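L protein (CAS virus, PDB 5MV0) probably carries the cap-snatching endonuclease activity that supplies capped RNA primers for viral transcription, in an N-terminal domain of the viral polymerase. Local coordinates at residues B[26-31]-B[42-47]; B[66-71]-B[83-88]; B[96-101]-B[135-140]; B[105-110]-B[142-147]. All blocks are in the same frame, centred on the assembly; numbering follows the deposited sequence. Where two conformers were deposited one is given.

Interaction 1 of 4, residues B[26-31]-B[42-47]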
loop_
_atom_site.group_PDB
_atom_site.type_symbol
_atom_site.label_atom_id
_atom_site.label_comp_id
_atom_site.label_asym_id
_atom_site.label_seq_id
_atom_site.Cartn_x
_atom_site.Cartn_y
_atom_site.Cartn_z
ATOM N N LYS B 26 2.729 -7.600 -3.365
ATOM C CA LYS B 26 2.783 -9.036 -3.651
ATOM C C LYS B 26 4.207 -9.566 -3.673
ATOM O O LYS B 26 4.408 -10.779 -3.589
ATOM C CB LYS B 26 2.088 -9.350 -4.977
ATOM C CG LYS B 26 2.536 -8.509 -6.164
ATOM C CD LYS B 26 1.685 -8.826 -7.394
ATOM C CE LYS B 26 1.982 -7.867 -8.542
ATOM N NZ LYS B 26 1.512 -6.476 -8.227
ATOM N N GLN B 27 5.196 -8.687 -3.757
ATOM C CA GLN B 27 6.599 -9.060 -3.800
ATOM C C GLN B 27 7.310 -8.833 -2.478
ATOM O O GLN B 27 8.529 -9.006 -2.403
ATOM C CB GLN B 27 7.312 -8.268 -4.891
ATOM C CG GLN B 27 6.918 -8.641 -6.291
ATOM C CD GLN B 27 7.799 -7.952 -7.289
ATOM O OE1 GLN B 27 7.646 -6.752 -7.540
ATOM N NE2 GLN B 27 8.758 -8.692 -7.849
ATOM N N SER B 28 6.591 -8.443 -1.434
ATOM C CA SER B 28 7.259 -8.060 -0.206
ATOM C C SER B 28 6.659 -8.812 0.969
ATOM O O SER B 28 5.793 -9.680 0.816
ATOM C CB SER B 28 7.191 -6.543 0.000
ATOM O OG SER B 28 8.275 -6.114 0.817
ATOM N N SER B 29 7.145 -8.474 2.158
ATOM C CA SER B 29 6.747 -9.186 3.359
ATOM C C SER B 29 7.116 -8.342 4.559
ATOM O O SER B 29 8.087 -7.577 4.536
ATOM C CB SER B 29 7.421 -10.560 3.467
ATOM O OG SER B 29 8.837 -10.447 3.391
ATOM N N ILE B 30 6.333 -8.502 5.611
ATOM C CA ILE B 30 6.541 -7.783 6.847
ATOM C C ILE B 30 6.481 -8.813 7.970
ATOM O O ILE B 30 5.438 -9.440 8.191
ATOM C CB ILE B 30 5.510 -6.656 7.032
ATOM C CG1 ILE B 30 5.800 -5.894 8.304
ATOM C CG2 ILE B 30 4.081 -7.157 6.971
ATOM C CD1 ILE B 30 6.773 -4.850 8.035
ATOM N N VAL B 31 7.607 -9.026 8.649
ATOM C CA VAL B 31 7.701 -10.016 9.713
ATOM C C VAL B 31 8.347 -9.355 10.924
ATOM O O VAL B 31 8.906 -8.260 10.834
ATOM C CB VAL B 31 8.489 -11.267 9.271
ATOM C CG1 VAL B 31 7.786 -11.926 8.109
ATOM C CG2 VAL B 31 9.937 -10.894 8.890
ATOM N N ILE B 42 15.909 -4.840 2.095
ATOM C CA ILE B 42 16.923 -4.767 1.045
ATOM C C ILE B 42 16.355 -5.231 -0.289
ATOM O O ILE B 42 16.587 -4.600 -1.332
ATOM C CB ILE B 42 18.162 -5.578 1.467
ATOM C CG1 ILE B 42 18.841 -4.881 2.646
ATOM C CG2 ILE B 42 19.122 -5.807 0.270
ATOM C CD1 ILE B 42 19.803 -5.787 3.439
ATOM N N ARG B 43 15.640 -6.313 -0.193
ATOM C CA ARG B 43 14.940 -6.743 -1.531
ATOM C C ARG B 43 13.878 -5.680 -2.101
ATOM O O ARG B 43 13.816 -5.293 -3.278
ATOM C CB ARG B 43 14.234 -8.086 -1.343
ATOM C CG ARG B 43 13.564 -8.589 -2.624
ATOM C CD ARG B 43 12.212 -9.214 -2.330
ATOM N NE ARG B 43 11.651 -8.569 -1.159
ATOM C CZ ARG B 43 10.904 -7.474 -1.181
ATOM N NH1 ARG B 43 10.571 -6.894 -2.351
ATOM N NH2 ARG B 43 10.491 -6.981 -0.026
ATOM N N LEU B 44 13.204 -5.075 -1.128
ATOM C CA LEU B 44 12.236 -4.056 -1.539
ATOM C C LEU B 44 12.929 -2.862 -2.187
ATOM O O LEU B 44 12.445 -2.307 -3.184
ATOM C CB LEU B 44 11.414 -3.618 -0.330
ATOM C CG LEU B 44 10.265 -2.626 -0.578
ATOM C CD1 LEU B 44 9.242 -3.215 -1.553
ATOM C CD2 LEU B 44 9.612 -2.189 0.754
ATOM N N ARG B 45 14.064 -2.447 -1.636
ATOM C CA ARG B 45 14.826 -1.365 -2.253
ATOM C C ARG B 45 15.137 -1.671 -3.719
ATOM O O ARG B 45 14.928 -0.827 -4.608
ATOM C CB ARG B 45 16.095 -1.144 -1.439
ATOM C CG ARG B 45 17.110 -0.201 -2.010
ATOM C CD ARG B 45 18.202 0.019 -0.958
ATOM N NE ARG B 45 19.252 0.895 -1.453
ATOM C CZ ARG B 45 20.319 0.471 -2.119
ATOM N NH1 ARG B 45 20.484 -0.826 -2.369
ATOM N NH2 ARG B 45 21.218 1.343 -2.543
ATOM N N ALA B 46 15.615 -2.891 -3.990
ATOM C CA ALA B 46 15.921 -3.291 -5.361
ATOM C C ALA B 46 14.659 -3.390 -6.208
ATOM O O ALA B 46 14.677 -3.036 -7.394
ATOM C CB ALA B 46 16.672 -4.628 -5.363
ATOM N N THR B 47 13.557 -3.880 -5.625
ATOM C CA THR B 47 12.313 -4.040 -6.385
ATOM C C THR B 47 11.703 -2.689 -6.755
ATOM O O THR B 47 11.114 -2.544 -7.835
ATOM C CB THR B 47 11.302 -4.873 -5.585
ATOM O OG1 THR B 47 11.846 -6.170 -5.325
ATOM C CG2 THR B 47 10.037 -5.054 -6.363
HETATM O O HOH W 1 10.219 -9.950 1.041
#
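R43 meets the turn Q27–S29 with its guanidinium group, so that one long side chain bridges from helix 34-57 to the end of a short 3-10 turn and the loop that follows it. Its CG stands anti to the backbone N (chi1 -178°) and the chain then bends twice, laying one face of the flat group over the backbone of Q27 and S28. Q27 O lies above that face, 2.9 Å from R43 NH1; no N-H points at it, so any attraction is probably electrostatic. R43 NH2 reaches S28 OG at 2.5 Å, but the bond is bent and improbably short, and since R43 was modelled in two conformers the detail is doubtful. A water joins S29 OG (2.8 Å) to R43 NE, the latter bond weak. L44, one residue on, brings CD1 to within 3.9 Å of S28 OG; a small serine suits this place beside a branched leucine. T47 plays two roles. With chi1 at -60°, its OG1 turns back to R43 O (3.0 Å), above the carbonyl plane, and takes a weak bond from R43 NH1. The Q27 and T47 side chains slant past each other, Q27 OE1 3.2 Å from T47 CG2, and this oxygen has no polar partner in the model; Q27 also has two conformers, so its exact position is uncertain. Around the contact, L44 packs against I17 and L18 of helix 4-20 and L161 of helix 155-170, and S28 touches L18, so the loop lies against both helix 4-20 and helix 34-57.

Interaction 2 of 4, residues B[66-71]-B[83-88]. With PO4 (phosphate ion), chain F.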
loop_
_atom_site.group_PDB
_atom_site.type_symbol
_atom_site.label_atom_id
_atom_site.label_comp_id
_atom_site.label_asym_id
_atom_site.label_seq_id
_atom_site.Cartn_x
_atom_site.Cartn_y
_atom_site.Cartn_z
ATOM N N ILE B 66 8.548 -14.785 -15.264
ATOM C CA ILE B 66 8.647 -15.617 -16.452
ATOM C C ILE B 66 10.049 -15.483 -17.039
ATOM O O ILE B 66 10.733 -14.459 -16.878
ATOM C CB ILE B 66 7.566 -15.275 -17.496
ATOM C CG1 ILE B 66 7.765 -13.869 -18.059
ATOM C CG2 ILE B 66 6.161 -15.445 -16.898
ATOM C CD1 ILE B 66 6.832 -13.569 -19.210
ATOM N N SER B 67 10.484 -16.529 -17.724
ATOM C CA SER B 67 11.828 -16.579 -18.260
ATOM C C SER B 67 11.875 -15.946 -19.648
ATOM O O SER B 67 10.852 -15.657 -20.269
ATOM C CB SER B 67 12.308 -18.028 -18.335
ATOM O OG SER B 67 11.491 -18.741 -19.235
ATOM N N LEU B 68 13.094 -15.767 -20.150
ATOM C CA LEU B 68 13.258 -15.330 -21.532
ATOM C C LEU B 68 12.563 -16.281 -22.497
ATOM O O LEU B 68 11.863 -15.843 -23.418
ATOM C CB LEU B 68 14.744 -15.224 -21.857
ATOM C CG LEU B 68 15.082 -14.908 -23.307
ATOM C CD1 LEU B 68 14.565 -13.538 -23.634
ATOM C CD2 LEU B 68 16.592 -14.990 -23.482
ATOM N N ASN B 69 12.729 -17.592 -22.294
ATOM C CA ASN B 69 12.081 -18.563 -23.170
ATOM C C ASN B 69 10.570 -18.353 -23.212
ATOM O O ASN B 69 9.951 -18.455 -24.279
ATOM C CB ASN B 69 12.424 -19.984 -22.723
ATOM C CG ASN B 69 13.771 -20.460 -23.259
ATOM O OD1 ASN B 69 14.122 -20.191 -24.405
ATOM N ND2 ASN B 69 14.530 -21.161 -22.429
ATOM N N MET B 70 9.961 -18.029 -22.065
ATOM C CA MET B 70 8.518 -17.796 -22.025
ATOM C C MET B 70 8.144 -16.479 -22.680
ATOM O O MET B 70 7.065 -16.364 -23.273
ATOM C CB MET B 70 8.016 -17.806 -20.581
ATOM C CG MET B 70 8.221 -19.122 -19.876
ATOM S SD MET B 70 7.856 -18.977 -18.110
ATOM C CE MET B 70 8.753 -20.376 -17.482
ATOM N N VAL B 71 8.998 -15.465 -22.553
ATOM C CA VAL B 71 8.750 -14.220 -23.264
ATOM C C VAL B 71 8.726 -14.475 -24.764
ATOM O O VAL B 71 7.820 -14.030 -25.476
ATOM C CB VAL B 71 9.804 -13.166 -22.885
ATOM C CG1 VAL B 71 9.653 -11.918 -23.769
ATOM C CG2 VAL B 71 9.658 -12.801 -21.408
ATOM N N GLN B 83 19.234 -20.011 -23.099
ATOM C CA GLN B 83 19.663 -20.053 -21.711
ATOM C C GLN B 83 18.541 -19.536 -20.812
ATOM O O GLN B 83 17.674 -18.764 -21.237
ATOM C CB GLN B 83 20.925 -19.219 -21.518
ATOM C CG GLN B 83 20.790 -17.771 -21.981
ATOM C CD GLN B 83 21.189 -17.573 -23.444
ATOM O OE1 GLN B 83 20.833 -18.368 -24.313
ATOM N NE2 GLN B 83 21.938 -16.507 -23.713
ATOM N N HIS B 84 18.550 -19.990 -19.568
ATOM C CA HIS B 84 17.554 -19.546 -18.606
ATOM C C HIS B 84 17.930 -18.161 -18.103
ATOM O O HIS B 84 19.008 -17.972 -17.536
ATOM C CB HIS B 84 17.431 -20.519 -17.442
ATOM C CG HIS B 84 16.532 -20.016 -16.359
ATOM N ND1 HIS B 84 15.163 -19.942 -16.512
ATOM C CD2 HIS B 84 16.806 -19.492 -15.142
ATOM C CE1 HIS B 84 14.630 -19.431 -15.417
ATOM N NE2 HIS B 84 15.605 -19.144 -14.572
ATOM N N ILE B 85 17.041 -17.201 -18.336
ATOM C CA ILE B 85 17.178 -15.822 -17.888
ATOM C C ILE B 85 15.812 -15.388 -17.374
ATOM O O ILE B 85 14.788 -15.719 -17.977
ATOM C CB ILE B 85 17.638 -14.884 -19.029
ATOM C CG1 ILE B 85 19.026 -15.277 -19.556
ATOM C CG2 ILE B 85 17.640 -13.431 -18.574
ATOM C CD1 ILE B 85 19.403 -14.527 -20.832
ATOM N N VAL B 86 15.792 -14.643 -16.280
ATOM C CA VAL B 86 14.586 -13.976 -15.801
ATOM C C VAL B 86 14.841 -12.480 -15.808
ATOM O O VAL B 86 15.506 -11.946 -14.912
ATOM C CB VAL B 86 14.178 -14.476 -14.407
ATOM C CG1 VAL B 86 12.980 -13.686 -13.893
ATOM C CG2 VAL B 86 13.867 -15.965 -14.457
ATOM N N PRO B 87 14.342 -11.756 -16.803
ATOM C CA PRO B 87 14.576 -10.312 -16.857
ATOM C C PRO B 87 13.736 -9.584 -15.817
ATOM O O PRO B 87 12.688 -10.058 -15.373
ATOM C CB PRO B 87 14.137 -9.934 -18.271
ATOM C CG PRO B 87 13.024 -10.917 -18.556
ATOM C CD PRO B 87 13.456 -12.217 -17.891
ATOM N N ASP B 88 14.214 -8.401 -15.435
ATOM C CA ASP B 88 13.452 -7.581 -14.495
ATOM C C ASP B 88 12.176 -7.044 -15.130
ATOM O O ASP B 88 11.162 -6.862 -14.447
ATOM C CB ASP B 88 14.314 -6.426 -14.002
ATOM C CG ASP B 88 15.450 -6.885 -13.138
ATOM O OD1 ASP B 88 15.269 -7.895 -12.418
ATOM O OD2 ASP B 88 16.521 -6.242 -13.191
HETATM P P PO4 F . 13.300 -21.805 -18.983
HETATM O O1 PO4 F . 13.927 -22.908 -18.172
HETATM O O2 PO4 F . 14.273 -20.655 -19.109
HETATM O O3 PO4 F . 11.987 -21.354 -18.410
HETATM O O4 PO4 F . 13.010 -22.347 -20.360
HETATM O O HOH W 2 14.916 -18.442 -20.378
#
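L68 and I85 join the two segments by a backbone bond, L68 N to I85 O at 2.8 Å. The same carbonyl oxygen receives a CA-H...O contact from S67 CA, 3.1 Å away. The two aliphatic chains lie side by side, pointing the same way, with L68 CD2 3.9 Å from I85 CD1. P87 CD packs 3.7 Å from I66 O.

Beside this apolar seam sits a phosphate ion, probably from the crystallisation liquor. S67 OG gives a hydrogen bond to its O3, N69 ND2 one to O4, and H84 ND1 one to O2 (2.8 Å), which lies in the imidazole plane at the ring's edge. With chi1 at 173° the H84 ring swings to the side of its own carbonyl and so reaches it. A water held by N69 N, Q83 O and I85 N also donates to O2.

Farther out, S67 is the N-cap of helix 68-73: its OG accepts from M70 N (3.3 Å), and S67 N gives a weak bond back to M70 SD, which stands in for the usual acceptor of a capping box. N69 OD1 is fixed by F82 N, and S119 of the second subunit also binds the phosphate. Serine, asparagine and histidine all offer N-H or O-H groups here, at the N-terminal end of a helix whose dipole would also favour an anion. This is consistent with a site able to hold an anion between two subunits, though its natural ligand, if any, is not known.

Interaction 3 of 4, residues B[96-101]-B[135-140]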
loop_
_atom_site.group_PDB
_atom_site.type_symbol
_atom_site.label_atom_id
_atom_site.label_comp_id
_atom_site.label_asym_id
_atom_site.label_seq_id
_atom_site.Cartn_x
_atom_site.Cartn_y
_atom_site.Cartn_z
ATOM N N ASN B 96 5.272 -3.547 -33.846
ATOM C CA ASN B 96 6.608 -3.209 -34.312
ATOM C C ASN B 96 7.550 -4.401 -34.355
ATOM O O ASN B 96 8.744 -4.210 -34.594
ATOM C CB ASN B 96 7.212 -2.114 -33.426
ATOM C CG ASN B 96 6.546 -0.767 -33.626
ATOM O OD1 ASN B 96 6.079 -0.445 -34.725
ATOM N ND2 ASN B 96 6.506 0.033 -32.567
ATOM N N MET B 97 7.047 -5.615 -34.126
ATOM C CA MET B 97 7.873 -6.821 -34.074
ATOM C C MET B 97 9.126 -6.584 -33.235
ATOM O O MET B 97 10.260 -6.779 -33.687
ATOM C CB MET B 97 8.242 -7.279 -35.480
ATOM C CG MET B 97 7.090 -7.208 -36.452
ATOM S SD MET B 97 6.357 -8.820 -36.679
ATOM C CE MET B 97 7.730 -9.659 -37.446
ATOM N N THR B 98 8.916 -6.119 -32.006
ATOM C CA THR B 98 10.012 -5.739 -31.125
ATOM C C THR B 98 9.784 -6.333 -29.742
ATOM O O THR B 98 8.661 -6.297 -29.222
ATOM C CB THR B 98 10.144 -4.216 -31.028
ATOM O OG1 THR B 98 10.370 -3.667 -32.333
ATOM C CG2 THR B 98 11.313 -3.838 -30.125
ATOM N N ILE B 99 10.841 -6.902 -29.170
ATOM C CA ILE B 99 10.869 -7.340 -27.779
ATOM C C ILE B 99 11.874 -6.468 -27.044
ATOM O O ILE B 99 12.978 -6.234 -27.548
ATOM C CB ILE B 99 11.248 -8.825 -27.659
ATOM C CG1 ILE B 99 10.156 -9.701 -28.285
ATOM C CG2 ILE B 99 11.503 -9.199 -26.192
ATOM C CD1 ILE B 99 10.608 -11.125 -28.580
ATOM N N ILE B 100 11.490 -5.972 -25.869
ATOM C CA ILE B 100 12.396 -5.247 -24.988
ATOM C C ILE B 100 12.568 -6.062 -23.709
ATOM O O ILE B 100 11.603 -6.649 -23.208
ATOM C CB ILE B 100 11.863 -3.834 -24.687
ATOM C CG1 ILE B 100 11.676 -3.043 -25.992
ATOM C CG2 ILE B 100 12.795 -3.097 -23.752
ATOM C CD1 ILE B 100 10.896 -1.756 -25.826
ATOM N N VAL B 101 13.798 -6.132 -23.203
ATOM C CA VAL B 101 14.061 -6.704 -21.886
ATOM C C VAL B 101 14.907 -5.724 -21.088
ATOM O O VAL B 101 15.765 -5.019 -21.629
ATOM C CB VAL B 101 14.751 -8.084 -21.944
ATOM C CG1 VAL B 101 13.815 -9.149 -22.506
ATOM C CG2 VAL B 101 16.061 -8.003 -22.735
ATOM N N GLY B 135 13.424 -11.492 -38.201
ATOM C CA GLY B 135 12.831 -10.206 -38.519
ATOM C C GLY B 135 12.373 -9.399 -37.323
ATOM O O GLY B 135 11.728 -8.361 -37.505
ATOM N N TRP B 136 12.675 -9.848 -36.109
ATOM C CA TRP B 136 12.301 -9.149 -34.888
ATOM C C TRP B 136 13.459 -8.297 -34.380
ATOM O O TRP B 136 14.631 -8.564 -34.656
ATOM C CB TRP B 136 11.887 -10.147 -33.798
ATOM C CG TRP B 136 10.499 -10.693 -33.958
ATOM C CD1 TRP B 136 10.064 -11.586 -34.902
ATOM C CD2 TRP B 136 9.369 -10.397 -33.135
ATOM N NE1 TRP B 136 8.729 -11.852 -34.720
ATOM C CE2 TRP B 136 8.279 -11.138 -33.639
ATOM C CE3 TRP B 136 9.172 -9.578 -32.016
ATOM C CZ2 TRP B 136 7.016 -11.084 -33.065
ATOM C CZ3 TRP B 136 7.916 -9.519 -31.451
ATOM C CH2 TRP B 136 6.849 -10.266 -31.979
ATOM N N LEU B 137 13.114 -7.260 -33.627
ATOM C CA LEU B 137 14.087 -6.516 -32.842
ATOM C C LEU B 137 14.092 -7.047 -31.410
ATOM O O LEU B 137 13.045 -7.397 -30.860
ATOM C CB LEU B 137 13.777 -5.015 -32.853
ATOM C CG LEU B 137 14.535 -4.109 -33.833
ATOM C CD1 LEU B 137 14.672 -4.742 -35.204
ATOM C CD2 LEU B 137 13.863 -2.743 -33.940
ATOM N N PHE B 138 15.275 -7.122 -30.819
ATOM C CA PHE B 138 15.442 -7.579 -29.442
ATOM C C PHE B 138 16.343 -6.557 -28.760
ATOM O O PHE B 138 17.560 -6.564 -28.951
ATOM C CB PHE B 138 16.027 -8.986 -29.390
ATOM C CG PHE B 138 16.131 -9.549 -27.996
ATOM C CD1 PHE B 138 14.998 -9.966 -27.316
ATOM C CD2 PHE B 138 17.359 -9.660 -27.373
ATOM C CE1 PHE B 138 15.088 -10.483 -26.031
ATOM C CE2 PHE B 138 17.458 -10.182 -26.094
ATOM C CZ PHE B 138 16.315 -10.595 -25.423
ATOM N N ASN B 139 15.748 -5.668 -27.975
ATOM C CA ASN B 139 16.477 -4.569 -27.358
ATOM C C ASN B 139 16.699 -4.879 -25.881
ATOM O O ASN B 139 15.745 -4.967 -25.097
ATOM C CB ASN B 139 15.731 -3.254 -27.564
ATOM C CG ASN B 139 15.616 -2.878 -29.038
ATOM O OD1 ASN B 139 16.383 -3.361 -29.879
ATOM N ND2 ASN B 139 14.664 -2.007 -29.354
ATOM N N ILE B 140 17.965 -5.039 -25.506
ATOM C CA ILE B 140 18.357 -5.344 -24.135
ATOM C C ILE B 140 18.747 -4.031 -23.478
ATOM O O ILE B 140 19.759 -3.428 -23.841
ATOM C CB ILE B 140 19.516 -6.344 -24.083
ATOM C CG1 ILE B 140 19.161 -7.616 -24.839
ATOM C CG2 ILE B 140 19.901 -6.653 -22.630
ATOM C CD1 ILE B 140 20.385 -8.393 -25.304
#
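M97 and W136 meet just before two parallel strands, 98-106 and 137-145, linked by the helices between them in a beta-alpha-beta crossover of the PD-(D/E)XK nuclease fold. Four backbone bonds run across, from L137 N to M97 O at one end to V101 N to N139 O (3.0 Å) at the other.

The face bearing I99, V101, F138 and I140 is tight. Branched residues suit a strand, and here their methyls fit against a ring: I99 CG2 lies 3.8 Å from F138 CD1, and V101 CG2 lies 3.7 Å from F138 CZ. A chi1 of -176° leans the F138 ring toward them; L68, V127 and L131 close in from the adjoining helices. W136 extends this packing beyond the start of the strands, its CE3 3.9 Å from I99 CG1.

The face of T98, I100, L137 and N139 is looser. L137 is exposed and touches T98 chiefly through CB, 3.7 Å from T98 OG1.

At the strand start, M97 and T98 make a G1 bulge opposite D93, and G135, with positive phi, ends helix 127-133 in a Schellman motif. Here M97 and buried W136 pack closely, though M97 and G135 are exposed on the outside. M97 SD makes a Met-aromatic contact, oblique to the five-membered ring, and M97 CA a CH-pi contact over the face of the six-membered ring, 3.8 Å from its centroid and 18° off the normal, with M97 C 3.2 Å from W136 CE3.

Interaction 4 of 4, residues B[105-110]-B[142-147]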
loop_
_atom_site.group_PDB
_atom_site.type_symbol
_atom_site.label_atom_id
_atom_site.label_comp_id
_atom_site.label_asym_id
_atom_site.label_seq_id
_atom_site.Cartn_x
_atom_site.Cartn_y
_atom_site.Cartn_z
ATOM N N SER B 105 19.625 -2.466 -11.801
ATOM C CA SER B 105 20.328 -2.696 -10.548
ATOM C C SER B 105 20.805 -1.362 -10.010
ATOM O O SER B 105 20.845 -0.354 -10.728
ATOM C CB SER B 105 21.514 -3.639 -10.750
ATOM O OG SER B 105 22.480 -2.988 -11.566
ATOM N N THR B 106 21.188 -1.369 -8.740
ATOM C CA THR B 106 21.892 -0.251 -8.136
ATOM C C THR B 106 23.265 -0.717 -7.695
ATOM O O THR B 106 23.419 -1.832 -7.187
ATOM C CB THR B 106 21.125 0.351 -6.929
ATOM O OG1 THR B 106 21.020 -0.629 -5.882
ATOM C CG2 THR B 106 19.733 0.802 -7.352
ATOM N N ARG B 107 24.259 0.140 -7.921
ATOM C CA ARG B 107 25.629 -0.069 -7.470
ATOM C C ARG B 107 26.182 1.317 -7.209
ATOM O O ARG B 107 26.047 2.194 -8.067
ATOM C CB ARG B 107 26.500 -0.803 -8.508
ATOM C CG ARG B 107 26.151 -2.277 -8.797
ATOM C CD ARG B 107 26.371 -3.145 -7.558
ATOM N NE ARG B 107 26.264 -4.575 -7.859
ATOM C CZ ARG B 107 25.109 -5.228 -7.969
ATOM N NH1 ARG B 107 23.962 -4.575 -7.820
ATOM N NH2 ARG B 107 25.102 -6.531 -8.231
ATOM N N SER B 108 26.787 1.519 -6.039
ATOM C CA SER B 108 27.123 2.884 -5.637
ATOM C C SER B 108 28.291 3.439 -6.448
ATOM O O SER B 108 28.314 4.633 -6.772
ATOM C CB SER B 108 27.440 2.946 -4.139
ATOM O OG SER B 108 28.498 2.062 -3.802
ATOM N N MET B 109 29.255 2.591 -6.796
ATOM C CA MET B 109 30.489 3.013 -7.462
ATOM C C MET B 109 30.407 2.775 -8.961
ATOM O O MET B 109 30.006 1.680 -9.388
ATOM C CB MET B 109 31.689 2.255 -6.896
ATOM C CG MET B 109 32.018 2.522 -5.424
ATOM S SD MET B 109 32.565 4.214 -5.055
ATOM C CE MET B 109 31.033 5.107 -4.791
ATOM N N PRO B 110 30.814 3.750 -9.781
ATOM C CA PRO B 110 30.697 3.577 -11.239
ATOM C C PRO B 110 31.447 2.380 -11.781
ATOM O O PRO B 110 30.996 1.785 -12.770
ATOM C CB PRO B 110 31.254 4.898 -11.800
ATOM C CG PRO B 110 31.956 5.566 -10.653
ATOM C CD PRO B 110 31.250 5.109 -9.418
ATOM N N VAL B 142 20.012 -2.300 -20.125
ATOM C CA VAL B 142 20.717 -2.640 -18.898
ATOM C C VAL B 142 21.049 -1.335 -18.191
ATOM O O VAL B 142 21.773 -0.493 -18.737
ATOM C CB VAL B 142 21.981 -3.470 -19.182
ATOM C CG1 VAL B 142 22.689 -3.862 -17.888
ATOM C CG2 VAL B 142 21.613 -4.707 -19.987
ATOM N N ILE B 143 20.505 -1.159 -16.991
ATOM C CA ILE B 143 20.649 0.067 -16.215
ATOM C C ILE B 143 21.248 -0.289 -14.863
ATOM O O ILE B 143 20.728 -1.164 -14.163
ATOM C CB ILE B 143 19.294 0.775 -16.032
ATOM C CG1 ILE B 143 18.779 1.329 -17.356
ATOM C CG2 ILE B 143 19.364 1.893 -14.973
ATOM C CD1 ILE B 143 17.310 1.763 -17.255
ATOM N N SER B 144 22.333 0.388 -14.493
ATOM C CA SER B 144 22.902 0.251 -13.157
ATOM C C SER B 144 23.240 1.637 -12.633
ATOM O O SER B 144 24.108 2.318 -13.189
ATOM C CB SER B 144 24.143 -0.645 -13.159
ATOM O OG SER B 144 24.554 -0.925 -11.833
ATOM N N GLU B 145 22.578 2.044 -11.552
ATOM C CA GLU B 145 22.612 3.423 -11.088
ATOM C C GLU B 145 23.026 3.500 -9.627
ATOM O O GLU B 145 22.937 2.523 -8.879
ATOM C CB GLU B 145 21.248 4.089 -11.321
ATOM C CG GLU B 145 21.078 4.379 -12.790
ATOM C CD GLU B 145 19.695 4.817 -13.172
ATOM O OE1 GLU B 145 18.791 4.806 -12.306
ATOM O OE2 GLU B 145 19.517 5.160 -14.361
ATOM N N THR B 146 23.513 4.656 -9.222
ATOM C CA THR B 146 24.001 4.851 -7.877
ATOM C C THR B 146 22.994 4.678 -6.793
ATOM O O THR B 146 23.293 4.163 -5.789
ATOM C CB THR B 146 24.654 6.240 -7.657
ATOM O OG1 THR B 146 25.536 6.522 -8.716
ATOM C CG2 THR B 146 25.437 6.202 -6.530
ATOM N N LYS B 147 21.801 5.149 -7.049
ATOM C CA LYS B 147 20.700 5.125 -6.099
ATOM C C LYS B 147 19.470 4.550 -6.781
ATOM O O LYS B 147 19.320 4.671 -8.000
ATOM C CB LYS B 147 20.372 6.533 -5.570
ATOM C CG LYS B 147 21.419 7.109 -4.616
ATOM C CD LYS B 147 21.029 8.513 -4.174
ATOM C CE LYS B 147 22.209 9.274 -3.572
ATOM N NZ LYS B 147 22.670 8.738 -2.268
HETATM O O HOH W 3 21.964 -3.849 -14.030
#
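S105 pairs with S144 and T106 with E145 in parallel bridges, tied by S105 N to I143 O, E145 N to S105 O and R107 N to E145 O (2.9 Å), and the contact continues past the strand ends to S108 and T146. The two serines share a face of the sheet, and their hydroxyls meet, S105 OG to S144 OG at 2.9 Å, either able to donate. S105 OG gets there by standing between its own backbone N and carbonyl carbon (chi1 66°), and a water joins it at 2.7 Å. Serine suits both places: it is small and can both give and take a hydrogen bond. R107 lays its CG against S144 OG (3.7 Å), then bends back so that NH1 binds T106 O (2.9 Å); T106 O lies in the guanidinium plane, while NH1 stands above the T106 carbonyl plane. Beyond the strands, T146 CG2 presses on S108 O at 3.3 Å, and T146 CA gives a CA-H...O contact to R107 O. The carboxylate of E145 forms a salt bridge with R149. Helix 110-122 covers the serine face through K116 and I117, H49 of helix 34-57 touches T106 and E145 across the sheet, and helix 181-192 meets R107 and S108 through E186 and R189.

How the interactions relate
Interactions 1 and 2 close in turn along the chain before the strands of interactions 3 and 4 begin. The latter two share strands 98-106 and 137-145, interaction 3 at their starts and interaction 4 at their ends, with centres about 24 Å apart; their segments alternate in sequence, as a beta-alpha-beta crossover requires. The centres of interactions 2 and 3 are about 14 Å apart, and the two contacts touch, L68 against F138 and V71 against I99. Interaction 1 belongs to the helical part but touches interaction 4 where R45 meets T106. Thus helices rest on both ends of one parallel strand pair, while interactions 1 and 2 also reach the second subunit.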